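Local coordinates for oxygen-independent coproporphyrinogen III oxidase (Escherichia coli, PDB 1OLT), which catalyses the anaerobic oxidative decarboxylation of two propionate groups of coproporphyrinogen III to the vinyl groups of protoporphyrinogen IX in heme biosynthesis, as a radical SAM enzyme, at residues 326-331 against 337-342; 58-63 against 83-88; 108-113 against 121-126. All blocks are in the same frame, centred on the assembly; numbering follows the deposited sequence. Where two conformers were deposited one is given.

Contact 1: residues 326-331 against 337-342. With SAM (S-adenosylmethionine), chain D.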
loop_
_atom_site.group_PDB
_atom_site.type_symbol
_atom_site.label_atom_id
_atom_site.label_comp_id
_atom_site.label_asym_id
_atom_site.label_seq_id
_atom_site.Cartn_x
_atom_site.Cartn_y
_atom_site.Cartn_z
ATOM N N VAL A 326 1.436 5.426 15.412
ATOM C CA VAL A 326 0.093 5.942 15.312
ATOM C C VAL A 326 -0.573 5.450 13.994
ATOM O O VAL A 326 0.032 5.514 12.949
ATOM C CB VAL A 326 0.100 7.541 15.407
ATOM C CG1 VAL A 326 0.740 8.194 14.194
ATOM C CG2 VAL A 326 -1.280 8.040 15.543
ATOM N N SER A 327 -1.812 4.950 14.096
ATOM C CA SER A 327 -2.635 4.402 13.027
ATOM C C SER A 327 -2.204 3.046 12.484
ATOM O O SER A 327 -2.926 2.493 11.674
ATOM C CB SER A 327 -2.802 5.360 11.855
ATOM O OG SER A 327 -1.695 5.329 10.939
ATOM N N ALA A 328 -1.086 2.487 12.970
ATOM C CA ALA A 328 -0.541 1.280 12.382
ATOM C C ALA A 328 -1.452 0.095 12.537
ATOM O O ALA A 328 -1.960 -0.189 13.611
ATOM C CB ALA A 328 0.834 0.969 12.894
ATOM N N ILE A 329 -1.661 -0.579 11.411
ATOM C CA ILE A 329 -2.394 -1.862 11.339
ATOM C C ILE A 329 -1.507 -3.091 11.343
ATOM O O ILE A 329 -0.503 -3.146 10.639
ATOM C CB ILE A 329 -3.316 -1.894 10.109
ATOM C CG1 ILE A 329 -4.345 -0.772 10.217
ATOM C CG2 ILE A 329 -4.142 -3.176 10.077
ATOM C CD1 ILE A 329 -5.050 -0.398 8.841
ATOM N N SER A 330 -1.895 -4.067 12.144
ATOM C CA SER A 330 -1.262 -5.380 12.229
ATOM C C SER A 330 -2.215 -6.424 11.599
ATOM O O SER A 330 -3.409 -6.290 11.769
ATOM C CB SER A 330 -1.041 -5.758 13.684
ATOM O OG SER A 330 -0.218 -4.832 14.378
ATOM N N MET A 331 -1.669 -7.417 10.883
ATOM C CA MET A 331 -2.380 -8.569 10.383
ATOM C C MET A 331 -1.692 -9.820 10.951
ATOM O O MET A 331 -0.665 -10.256 10.457
ATOM C CB MET A 331 -2.331 -8.588 8.879
ATOM C CG MET A 331 -3.005 -7.344 8.378
ATOM S SD MET A 331 -3.091 -7.064 6.565
ATOM C CE MET A 331 -1.327 -7.494 5.861
ATOM N N ALA A 337 -5.714 -5.656 13.727
ATOM C CA ALA A 337 -5.690 -4.812 14.907
ATOM C C ALA A 337 -5.045 -3.496 14.542
ATOM O O ALA A 337 -4.013 -3.463 13.878
ATOM C CB ALA A 337 -4.890 -5.523 16.008
ATOM N N GLN A 338 -5.599 -2.407 15.022
ATOM C CA GLN A 338 -5.067 -1.097 14.683
ATOM C C GLN A 338 -4.806 -0.299 15.929
ATOM O O GLN A 338 -5.615 -0.301 16.859
ATOM C CB GLN A 338 -6.053 -0.272 13.830
ATOM C CG GLN A 338 -5.477 0.952 13.199
ATOM C CD GLN A 338 -6.409 1.677 12.208
ATOM O OE1 GLN A 338 -7.618 1.524 12.285
ATOM N NE2 GLN A 338 -5.822 2.461 11.280
ATOM N N ASN A 339 -3.689 0.388 15.912
ATOM C CA ASN A 339 -3.365 1.395 16.913
ATOM C C ASN A 339 -4.231 2.650 16.786
ATOM O O ASN A 339 -4.726 3.002 15.689
ATOM C CB ASN A 339 -1.897 1.800 16.763
ATOM C CG ASN A 339 -0.929 0.788 17.354
ATOM O OD1 ASN A 339 -1.309 -0.103 18.161
ATOM N ND2 ASN A 339 0.393 0.944 16.980
ATOM N N GLN A 340 -4.435 3.317 17.908
ATOM C CA GLN A 340 -4.945 4.700 17.980
ATOM C C GLN A 340 -4.472 5.514 16.780
ATOM O O GLN A 340 -3.287 5.556 16.481
ATOM C CB GLN A 340 -4.479 5.357 19.310
ATOM C CG GLN A 340 -4.973 4.683 20.593
ATOM C CD GLN A 340 -6.452 4.786 20.865
ATOM O OE1 GLN A 340 -7.170 5.553 20.221
ATOM N NE2 GLN A 340 -6.932 3.961 21.799
ATOM N N LYS A 341 -5.412 6.180 16.125
ATOM C CA LYS A 341 -5.115 7.030 15.003
ATOM C C LYS A 341 -4.860 8.492 15.351
ATOM O O LYS A 341 -4.386 9.231 14.531
ATOM C CB LYS A 341 -6.197 6.909 13.900
ATOM C CG LYS A 341 -7.523 7.565 14.157
ATOM C CD LYS A 341 -8.602 7.098 13.093
ATOM C CE LYS A 341 -8.228 7.488 11.647
ATOM N NZ LYS A 341 -8.911 6.613 10.615
ATOM N N GLU A 342 -5.144 8.915 16.537
ATOM C CA GLU A 342 -4.805 10.289 16.902
ATOM C C GLU A 342 -3.613 10.206 17.796
ATOM O O GLU A 342 -3.580 9.424 18.745
ATOM C CB GLU A 342 -5.921 10.935 17.663
ATOM C CG GLU A 342 -7.233 10.451 17.173
ATOM C CD GLU A 342 -8.050 11.520 16.649
ATOM O OE1 GLU A 342 -7.909 11.808 15.410
ATOM O OE2 GLU A 342 -8.842 12.024 17.494
HETATM N N SAM D . -3.381 4.893 1.079
HETATM C CA SAM D . -3.065 5.650 -0.147
HETATM C C SAM D . -4.334 5.973 -0.963
HETATM O O SAM D . -4.686 7.131 -1.260
HETATM O OXT SAM D . -5.120 5.094 -1.378
HETATM C CB SAM D . -2.018 4.882 -0.997
HETATM C CG SAM D . -0.594 4.754 -0.368
HETATM S SD SAM D . -0.174 3.086 0.243
HETATM C CE SAM D . 0.799 2.410 -1.150
HETATM C "C5'" SAM D . 1.144 3.184 1.512
HETATM C "C4'" SAM D . 0.687 3.948 2.744
HETATM O "O4'" SAM D . -0.324 3.160 3.353
HETATM C "C3'" SAM D . 1.762 4.125 3.821
HETATM O "O3'" SAM D . 2.670 5.160 3.488
HETATM C "C2'" SAM D . 0.881 4.337 5.021
HETATM O "O2'" SAM D . 0.325 5.624 4.987
HETATM C "C1'" SAM D . -0.237 3.306 4.783
HETATM N N9 SAM D . 0.069 2.007 5.357
HETATM C C8 SAM D . 0.806 1.017 4.811
HETATM N N7 SAM D . 0.862 -0.040 5.713
HETATM C C5 SAM D . 0.180 0.288 6.779
HETATM C C6 SAM D . -0.074 -0.367 7.951
HETATM N N6 SAM D . 0.339 -1.597 8.206
HETATM N N1 SAM D . -0.811 0.288 8.871
HETATM C C2 SAM D . -1.275 1.530 8.654
HETATM N N3 SAM D . -1.014 2.196 7.522
HETATM C C4 SAM D . -0.302 1.573 6.593
#
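S330 and A337 form an antiparallel hydrogen-bonded pair: S330 N donates to A337 O over 2.8 Å, and A337 N returns a longer bond to S330 O at 3.1 Å. I329 and Q338 form the adjoining non-hydrogen-bonded pair, and past it N339 N reaches A328 O at 2.9 Å. The Q338 side chain then bridges the two backbones. Q338 CB lies 4.0 Å from I329 CG1. Because CG is anti to the backbone N (chi1 -167°), the extended chain is aimed along the partner strand, and Q338 CG comes within 3.6 Å of that same I329 CG1 while skirting S327 O. CD continues the extended course beside the isoleucine. At the tip Q338 NE2 donates to S327 O at 2.9 Å in a nearly straight bond (165° at the hydrogen), with the acceptor in the amide plane of Q338. The other end of the amide, OE1, accepts from R359, so both ends are tied and the rotation of the flat group is fixed. This is the beta hairpin of strands 329-332 and 335-339, which strand 357-362 extends to a three-stranded antiparallel sheet. Being in a non-hydrogen-bonded pair, I329 turns its backbone N and O away from the hairpin partner, and an S-adenosylmethionine takes them: I329 N donates to adenine N1 at 2.8 Å, and N6 donates to I329 O at 3.0 Å. The base thus docks on the outer edge of the sheet much as a further strand would. Before the strand the chain bends at S327, whose phi is positive (72°), yet S327 N still bonds Q340 O. V326 CG2 packs against the carbonyl oxygens of Q340 and K341, while N339 ND2 turns to G325 O and E92.

Contact 2: residues 58-63 against 83-88. With SF4 (iron/sulfur cluster), chain B.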
loop_
_atom_site.group_PDB
_atom_site.type_symbol
_atom_site.label_atom_id
_atom_site.label_comp_id
_atom_site.label_asym_id
_atom_site.label_seq_id
_atom_site.Cartn_x
_atom_site.Cartn_y
_atom_site.Cartn_z
ATOM N N HIS A 58 4.747 3.421 11.242
ATOM C CA HIS A 58 4.134 4.622 10.733
ATOM C C HIS A 58 4.920 5.821 11.303
ATOM O O HIS A 58 5.124 5.907 12.498
ATOM C CB HIS A 58 2.703 4.774 11.158
ATOM C CG HIS A 58 1.935 5.676 10.248
ATOM N ND1 HIS A 58 1.599 5.300 8.967
ATOM C CD2 HIS A 58 1.444 6.932 10.425
ATOM C CE1 HIS A 58 0.901 6.283 8.405
ATOM N NE2 HIS A 58 0.795 7.280 9.271
ATOM N N ILE A 59 5.383 6.681 10.438
ATOM C CA ILE A 59 6.044 7.914 10.812
ATOM C C ILE A 59 5.146 9.039 10.280
ATOM O O ILE A 59 5.064 9.241 9.056
ATOM C CB ILE A 59 7.466 8.028 10.199
ATOM C CG1 ILE A 59 8.428 6.895 10.549
ATOM C CG2 ILE A 59 8.113 9.357 10.651
ATOM C CD1 ILE A 59 8.662 6.714 11.993
ATOM N N PRO A 60 4.395 9.722 11.140
ATOM C CA PRO A 60 3.341 10.564 10.599
ATOM C C PRO A 60 3.734 11.953 10.110
ATOM O O PRO A 60 2.954 12.546 9.369
ATOM C CB PRO A 60 2.362 10.686 11.775
ATOM C CG PRO A 60 3.275 10.641 13.037
ATOM C CD PRO A 60 4.331 9.661 12.628
ATOM N N PHE A 61 4.917 12.440 10.439
ATOM C CA PHE A 61 5.231 13.820 10.254
ATOM C C PHE A 61 5.591 14.171 8.805
ATOM O O PHE A 61 6.303 13.416 8.126
ATOM C CB PHE A 61 6.352 14.223 11.268
ATOM C CG PHE A 61 6.008 13.938 12.677
ATOM C CD1 PHE A 61 5.012 14.601 13.298
ATOM C CD2 PHE A 61 6.679 12.934 13.361
ATOM C CE1 PHE A 61 4.662 14.274 14.617
ATOM C CE2 PHE A 61 6.330 12.625 14.643
ATOM C CZ PHE A 61 5.374 13.310 15.266
ATOM N N CYS A 62 5.116 15.336 8.371
ATOM C CA CYS A 62 5.503 15.934 7.099
ATOM C C CYS A 62 5.918 17.394 7.301
ATOM O O CYS A 62 5.435 18.075 8.197
ATOM C CB CYS A 62 4.370 15.842 6.089
ATOM S SG CYS A 62 3.752 14.188 5.793
ATOM N N HIS A 63 6.787 17.888 6.423
ATOM C CA HIS A 63 7.280 19.279 6.493
ATOM C C HIS A 63 6.194 20.303 6.100
ATOM O O HIS A 63 6.127 21.392 6.662
ATOM C CB HIS A 63 8.500 19.470 5.572
ATOM C CG HIS A 63 9.678 18.659 5.999
ATOM N ND1 HIS A 63 10.183 18.699 7.278
ATOM C CD2 HIS A 63 10.514 17.877 5.292
ATOM C CE1 HIS A 63 11.237 17.907 7.365
ATOM N NE2 HIS A 63 11.452 17.382 6.181
ATOM N N ASP A 83 11.484 13.470 17.929
ATOM C CA ASP A 83 12.179 12.854 19.110
ATOM C C ASP A 83 11.189 12.308 20.132
ATOM O O ASP A 83 11.389 11.226 20.651
ATOM C CB ASP A 83 13.119 13.809 19.797
ATOM C CG ASP A 83 14.274 14.216 18.922
ATOM O OD1 ASP A 83 15.032 13.322 18.352
ATOM O OD2 ASP A 83 14.438 15.471 18.730
ATOM N N GLN A 84 10.114 13.064 20.394
ATOM C CA GLN A 84 9.047 12.645 21.280
ATOM C C GLN A 84 8.367 11.370 20.724
ATOM O O GLN A 84 8.073 10.485 21.460
ATOM C CB GLN A 84 7.964 13.715 21.438
ATOM C CG GLN A 84 8.429 15.060 21.969
ATOM C CD GLN A 84 7.321 16.100 22.026
ATOM O OE1 GLN A 84 6.398 16.053 21.200
ATOM N NE2 GLN A 84 7.385 17.031 23.052
ATOM N N TYR A 85 8.179 11.311 19.420
ATOM C CA TYR A 85 7.539 10.195 18.808
ATOM C C TYR A 85 8.394 8.928 18.903
ATOM O O TYR A 85 7.873 7.852 19.235
ATOM C CB TYR A 85 7.214 10.548 17.351
ATOM C CG TYR A 85 6.391 9.500 16.654
ATOM C CD1 TYR A 85 5.083 9.331 16.986
ATOM C CD2 TYR A 85 6.928 8.713 15.690
ATOM C CE1 TYR A 85 4.300 8.366 16.360
ATOM C CE2 TYR A 85 6.142 7.751 15.003
ATOM C CZ TYR A 85 4.825 7.581 15.383
ATOM O OH TYR A 85 3.994 6.652 14.754
ATOM N N LEU A 86 9.693 9.035 18.651
ATOM C CA LEU A 86 10.591 7.925 18.842
ATOM C C LEU A 86 10.701 7.527 20.307
ATOM O O LEU A 86 10.886 6.331 20.586
ATOM C CB LEU A 86 12.002 8.197 18.289
ATOM C CG LEU A 86 12.229 8.278 16.782
ATOM C CD1 LEU A 86 13.686 8.165 16.344
ATOM C CD2 LEU A 86 11.460 7.378 16.083
ATOM N N ASP A 87 10.498 8.458 21.247
ATOM C CA ASP A 87 10.417 8.063 22.666
ATOM C C ASP A 87 9.243 7.092 22.851
ATOM O O ASP A 87 9.354 6.130 23.597
ATOM C CB ASP A 87 10.259 9.233 23.628
ATOM C CG ASP A 87 11.482 10.099 23.711
ATOM O OD1 ASP A 87 12.606 9.651 23.397
ATOM O OD2 ASP A 87 11.408 11.304 24.129
ATOM N N ALA A 88 8.113 7.395 22.226
ATOM C CA ALA A 88 6.905 6.554 22.333
ATOM C C ALA A 88 7.060 5.215 21.609
ATOM O O ALA A 88 6.666 4.201 22.124
ATOM C CB ALA A 88 5.712 7.280 21.818
HETATM FE FE1 SF4 B . 2.964 14.315 3.618
HETATM FE FE2 SF4 B . 0.916 13.451 2.158
HETATM FE FE3 SF4 B . 3.358 12.950 1.577
HETATM FE FE4 SF4 B . 2.480 15.138 1.327
HETATM S S1 SF4 B . 1.721 13.374 0.070
HETATM S S2 SF4 B . 4.535 14.828 2.113
HETATM S S3 SF4 B . 1.281 15.464 3.022
HETATM S S4 SF4 B . 2.241 12.256 3.299
#
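Y85 carries the contact from the helix side, meeting H58, I59, P60 and F61 in turn. Its CG is anti to the backbone N (chi1 -173°), which sends the ring out from helix 80-96 across to the strand. The polar part is one short bond: Y85 OH donates to H58 O at 2.6 Å, arriving from above the carbonyl plane, 37° out of it. The same hydroxyl accepts from V326 N, so two bonds grip this buried oxygen and fix the end of the ring. The H58 imidazole takes no share in this bond; its two nitrogens are held by Y56 and N72. The CH-pi part belongs to P60, whose CD sits over one face of the Y85 ring, 3.8 Å from its centroid and shifted toward the rim, with Y85 CZ at 3.5 Å. P60 CG meanwhile lies over the centre of the F61 ring, 3.9 Å above its plane, and the proline therefore serves both aromatics. These two make a T-shaped pair, the edge of F61 toward the face of Y85, with centroids 5.5 Å apart and planes at 87°. F61 CE2 also abuts Y85 CB at 3.5 Å. Apolar packing adds I59 CD1, at the edge of the ring, 4.1 Å from Y85 CE2. Just past F61 the strand reaches the metal site, where C62 SG binds iron FE1 of the [4Fe-4S] cluster at 2.3 Å. Strand 53-62, helix 80-96 and strand 105-112 form a beta-alpha-beta crossover of the radical SAM core, the outer two being parallel neighbours in the sheet. Helix 343-353 packs on Y85 through L343 and Y347, helix 120-133 meets I59 through L126, and strand 74-75 brings I74 against P60 and F61.

Contact 3: residues 108-113 against 121-126. With SAM (S-adenosylmethionine), chain D; SAM (S-adenosylmethionine), chain C; SF4 (iron/sulfur cluster), chain B.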
loop_
_atom_site.group_PDB
_atom_site.type_symbol
_atom_site.label_atom_id
_atom_site.label_comp_id
_atom_site.label_asym_id
_atom_site.label_seq_id
_atom_site.Cartn_x
_atom_site.Cartn_y
_atom_site.Cartn_z
ATOM N N LEU A 108 10.652 -5.147 6.620
ATOM C CA LEU A 108 10.387 -3.939 7.390
ATOM C C LEU A 108 10.117 -2.833 6.393
ATOM O O LEU A 108 10.878 -2.660 5.442
ATOM C CB LEU A 108 11.612 -3.553 8.231
ATOM C CG LEU A 108 11.651 -2.152 8.843
ATOM C CD1 LEU A 108 10.558 -2.003 9.834
ATOM C CD2 LEU A 108 13.001 -1.912 9.449
ATOM N N HIS A 109 9.070 -2.051 6.658
ATOM C CA HIS A 109 8.781 -0.883 5.905
ATOM C C HIS A 109 8.378 0.274 6.828
ATOM O O HIS A 109 7.650 0.080 7.812
ATOM C CB HIS A 109 7.651 -1.132 4.974
ATOM C CG HIS A 109 7.302 0.044 4.123
ATOM N ND1 HIS A 109 7.786 0.202 2.870
ATOM C CD2 HIS A 109 6.548 1.133 4.367
ATOM C CE1 HIS A 109 7.298 1.314 2.334
ATOM N NE2 HIS A 109 6.525 1.886 3.213
ATOM N N TRP A 110 8.871 1.446 6.487
ATOM C CA TRP A 110 8.460 2.660 7.125
ATOM C C TRP A 110 7.601 3.432 6.107
ATOM O O TRP A 110 8.049 3.749 5.024
ATOM C CB TRP A 110 9.650 3.530 7.519
ATOM C CG TRP A 110 10.574 2.944 8.607
ATOM C CD1 TRP A 110 10.463 1.733 9.238
ATOM C CD2 TRP A 110 11.760 3.552 9.134
ATOM N NE1 TRP A 110 11.508 1.535 10.095
ATOM C CE2 TRP A 110 12.324 2.641 10.071
ATOM C CE3 TRP A 110 12.407 4.764 8.927
ATOM C CZ2 TRP A 110 13.502 2.910 10.764
ATOM C CZ3 TRP A 110 13.607 5.022 9.635
ATOM C CH2 TRP A 110 14.116 4.123 10.532
ATOM N N GLY A 111 6.415 3.803 6.555
ATOM C CA GLY A 111 5.467 4.545 5.786
ATOM C C GLY A 111 5.037 5.790 6.555
ATOM O O GLY A 111 5.513 6.072 7.666
ATOM N N GLY A 112 4.071 6.488 6.011
ATOM C CA GLY A 112 3.596 7.698 6.678
ATOM C C GLY A 112 2.553 8.445 5.864
ATOM O O GLY A 112 1.725 7.790 5.186
ATOM N N GLY A 113 2.563 9.801 5.888
ATOM C CA GLY A 113 3.555 10.614 6.470
ATOM C C GLY A 113 4.820 10.526 5.703
ATOM O O GLY A 113 4.884 9.894 4.653
ATOM N N ALA A 121 20.372 10.937 12.687
ATOM C CA ALA A 121 20.436 10.398 14.052
ATOM C C ALA A 121 19.144 9.679 14.456
ATOM O O ALA A 121 19.208 8.627 15.020
ATOM C CB ALA A 121 20.780 11.519 15.106
ATOM N N GLN A 122 18.009 10.237 14.127
ATOM C CA GLN A 122 16.712 9.629 14.399
ATOM C C GLN A 122 16.481 8.305 13.605
ATOM O O GLN A 122 16.008 7.300 14.151
ATOM C CB GLN A 122 15.580 10.663 14.109
ATOM C CG GLN A 122 15.627 11.786 15.104
ATOM C CD GLN A 122 14.868 12.990 14.675
ATOM O OE1 GLN A 122 14.531 13.153 13.460
ATOM N NE2 GLN A 122 14.667 13.930 15.635
ATOM N N ILE A 123 16.854 8.303 12.338
ATOM C CA ILE A 123 16.797 7.092 11.510
ATOM C C ILE A 123 17.615 6.038 12.197
ATOM O O ILE A 123 17.168 4.901 12.366
ATOM C CB ILE A 123 17.378 7.369 10.123
ATOM C CG1 ILE A 123 16.398 8.198 9.331
ATOM C CG2 ILE A 123 17.671 6.065 9.411
ATOM C CD1 ILE A 123 16.983 8.854 8.114
ATOM N N SER A 124 18.846 6.389 12.594
ATOM C CA SER A 124 19.711 5.405 13.253
ATOM C C SER A 124 19.141 4.902 14.561
ATOM O O SER A 124 19.254 3.687 14.902
ATOM C CB SER A 124 21.138 5.949 13.513
ATOM O OG SER A 124 21.797 6.256 12.312
ATOM N N ARG A 125 18.584 5.833 15.328
ATOM C CA ARG A 125 17.987 5.454 16.605
ATOM C C ARG A 125 16.835 4.406 16.427
ATOM O O ARG A 125 16.744 3.432 17.167
ATOM C CB ARG A 125 17.457 6.669 17.364
ATOM C CG ARG A 125 16.810 6.358 18.721
ATOM C CD ARG A 125 16.167 7.587 19.413
ATOM N NE ARG A 125 15.401 7.139 20.562
ATOM C CZ ARG A 125 14.527 7.882 21.198
ATOM N NH1 ARG A 125 14.289 9.118 20.811
ATOM N NH2 ARG A 125 13.876 7.380 22.259
ATOM N N LEU A 126 15.938 4.657 15.505
ATOM C CA LEU A 126 14.855 3.764 15.292
ATOM C C LEU A 126 15.290 2.430 14.769
ATOM O O LEU A 126 14.777 1.401 15.231
ATOM C CB LEU A 126 13.793 4.399 14.410
ATOM C CG LEU A 126 12.549 3.579 14.117
ATOM C CD1 LEU A 126 11.858 3.046 15.369
ATOM C CD2 LEU A 126 11.622 4.390 13.333
HETATM N N SAM D . -3.381 4.893 1.079
HETATM C CA SAM D . -3.065 5.650 -0.147
HETATM C C SAM D . -4.334 5.973 -0.963
HETATM O O SAM D . -4.686 7.131 -1.260
HETATM O OXT SAM D . -5.120 5.094 -1.378
HETATM C CB SAM D . -2.018 4.882 -0.997
HETATM C CG SAM D . -0.594 4.754 -0.368
HETATM S SD SAM D . -0.174 3.086 0.243
HETATM C CE SAM D . 0.799 2.410 -1.150
HETATM C "C5'" SAM D . 1.144 3.184 1.512
HETATM C "C4'" SAM D . 0.687 3.948 2.744
HETATM O "O4'" SAM D . -0.324 3.160 3.353
HETATM C "C3'" SAM D . 1.762 4.125 3.821
HETATM O "O3'" SAM D . 2.670 5.160 3.488
HETATM C "C2'" SAM D . 0.881 4.337 5.021
HETATM O "O2'" SAM D . 0.325 5.624 4.987
HETATM C "C1'" SAM D . -0.237 3.306 4.783
HETATM N N9 SAM D . 0.069 2.007 5.357
HETATM C C8 SAM D . 0.806 1.017 4.811
HETATM N N7 SAM D . 0.862 -0.040 5.713
HETATM C C5 SAM D . 0.180 0.288 6.779
HETATM C C6 SAM D . -0.074 -0.367 7.951
HETATM N N6 SAM D . 0.339 -1.597 8.206
HETATM N N1 SAM D . -0.811 0.288 8.871
HETATM C C2 SAM D . -1.275 1.530 8.654
HETATM N N3 SAM D . -1.014 2.196 7.522
HETATM C C4 SAM D . -0.302 1.573 6.593
HETATM N N SAM C . 5.336 11.506 2.287
HETATM C CA SAM C . 6.062 11.073 1.101
HETATM C C SAM C . 5.744 11.883 -0.162
HETATM O O SAM C . 4.665 12.569 -0.205
HETATM O OXT SAM C . 6.609 11.858 -1.014
HETATM C CB SAM C . 5.654 9.606 0.863
HETATM C CG SAM C . 4.433 9.243 0.061
HETATM S SD SAM C . 2.867 9.575 0.828
HETATM C CE SAM C . 2.949 8.757 2.426
HETATM C "C5'" SAM C . 1.811 8.209 0.096
HETATM C "C4'" SAM C . 1.139 8.422 -1.307
HETATM O "O4'" SAM C . -0.280 8.502 -1.263
HETATM C "C3'" SAM C . 1.521 9.724 -1.970
HETATM O "O3'" SAM C . 2.856 9.741 -2.489
HETATM C "C2'" SAM C . 0.402 9.939 -2.998
HETATM O "O2'" SAM C . 0.777 9.423 -4.275
HETATM C "C1'" SAM C . -0.734 9.108 -2.454
HETATM N N9 SAM C . -1.917 9.877 -2.125
HETATM C C8 SAM C . -2.045 10.675 -1.017
HETATM N N7 SAM C . -3.263 11.208 -1.006
HETATM C C5 SAM C . -3.932 10.731 -2.104
HETATM C C6 SAM C . -5.231 10.939 -2.597
HETATM N N6 SAM C . -6.126 11.714 -1.985
HETATM N N1 SAM C . -5.588 10.298 -3.750
HETATM C C2 SAM C . -4.672 9.473 -4.412
HETATM N N3 SAM C . -3.423 9.262 -3.937
HETATM C C4 SAM C . -3.067 9.898 -2.803
HETATM FE FE1 SF4 B . 2.964 14.315 3.618
HETATM FE FE2 SF4 B . 0.916 13.451 2.158
HETATM FE FE3 SF4 B . 3.358 12.950 1.577
HETATM FE FE4 SF4 B . 2.480 15.138 1.327
HETATM S S1 SF4 B . 1.721 13.374 0.070
HETATM S S2 SF4 B . 4.535 14.828 2.113
HETATM S S3 SF4 B . 1.281 15.464 3.022
HETATM S S4 SF4 B . 2.241 12.256 3.299
#
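W110 reaches from strand 105-112 to helix 120-133 and meets L126 and I123 there. L126 comes at the indole from the opposite direction: with its CG anti to the backbone N (chi1 -179°), CD2 is laid over one face of the six-membered ring, 3.8 Å from the centroid and offset toward the rim, in a CH-pi contact. W110 CZ2 is the ring atom nearest L126 CD2, at 3.5 Å. I123 meets the rim instead. Its carbonyl O lies in the ring plane, 3.6 Å from W110 CH2, while its CG2 touches W110 CZ3 at 4.2 Å. Replacing W110 by an alanine would probably open a gap between strand and helix and leave L126 CD2 without its aromatic face. Further along, the strand runs into glycines that line the cofactor site: G112 N donates to O3' of one S-adenosylmethionine at 3.2 Å, and O2' of the same ribose donates to G112 O at 2.6 Å. G111 CA lies against that O3'. G113 O approaches the amino N of the second S-adenosylmethionine, which chelates a cluster iron. The chemistry implies a division of labour: apolar contacts seat the strand on its helix, and the backbone of G112, beyond W110, binds the ribose of one S-adenosylmethionine.

All three contacts are buried, although contact 1 runs out to an exposed margin at K341 and E342. Contacts 2 and 3 belong to the radical SAM core and set helices 80-96 and 120-133 against neighbouring parallel strands of one sheet; D83 with Q122 and the D87-R125 salt bridge tie the two helices together. Contact 1 lies in a separate antiparallel sheet and relies on backbone bonds, whereas contact 2 mixes one hydroxyl bond with aromatic packing and contact 3 is essentially apolar. V326 packs on P60, joining contacts 1 and 2. Contacts 1 and 3 do not touch, yet they grip the same S-adenosylmethionine at adenine and ribose.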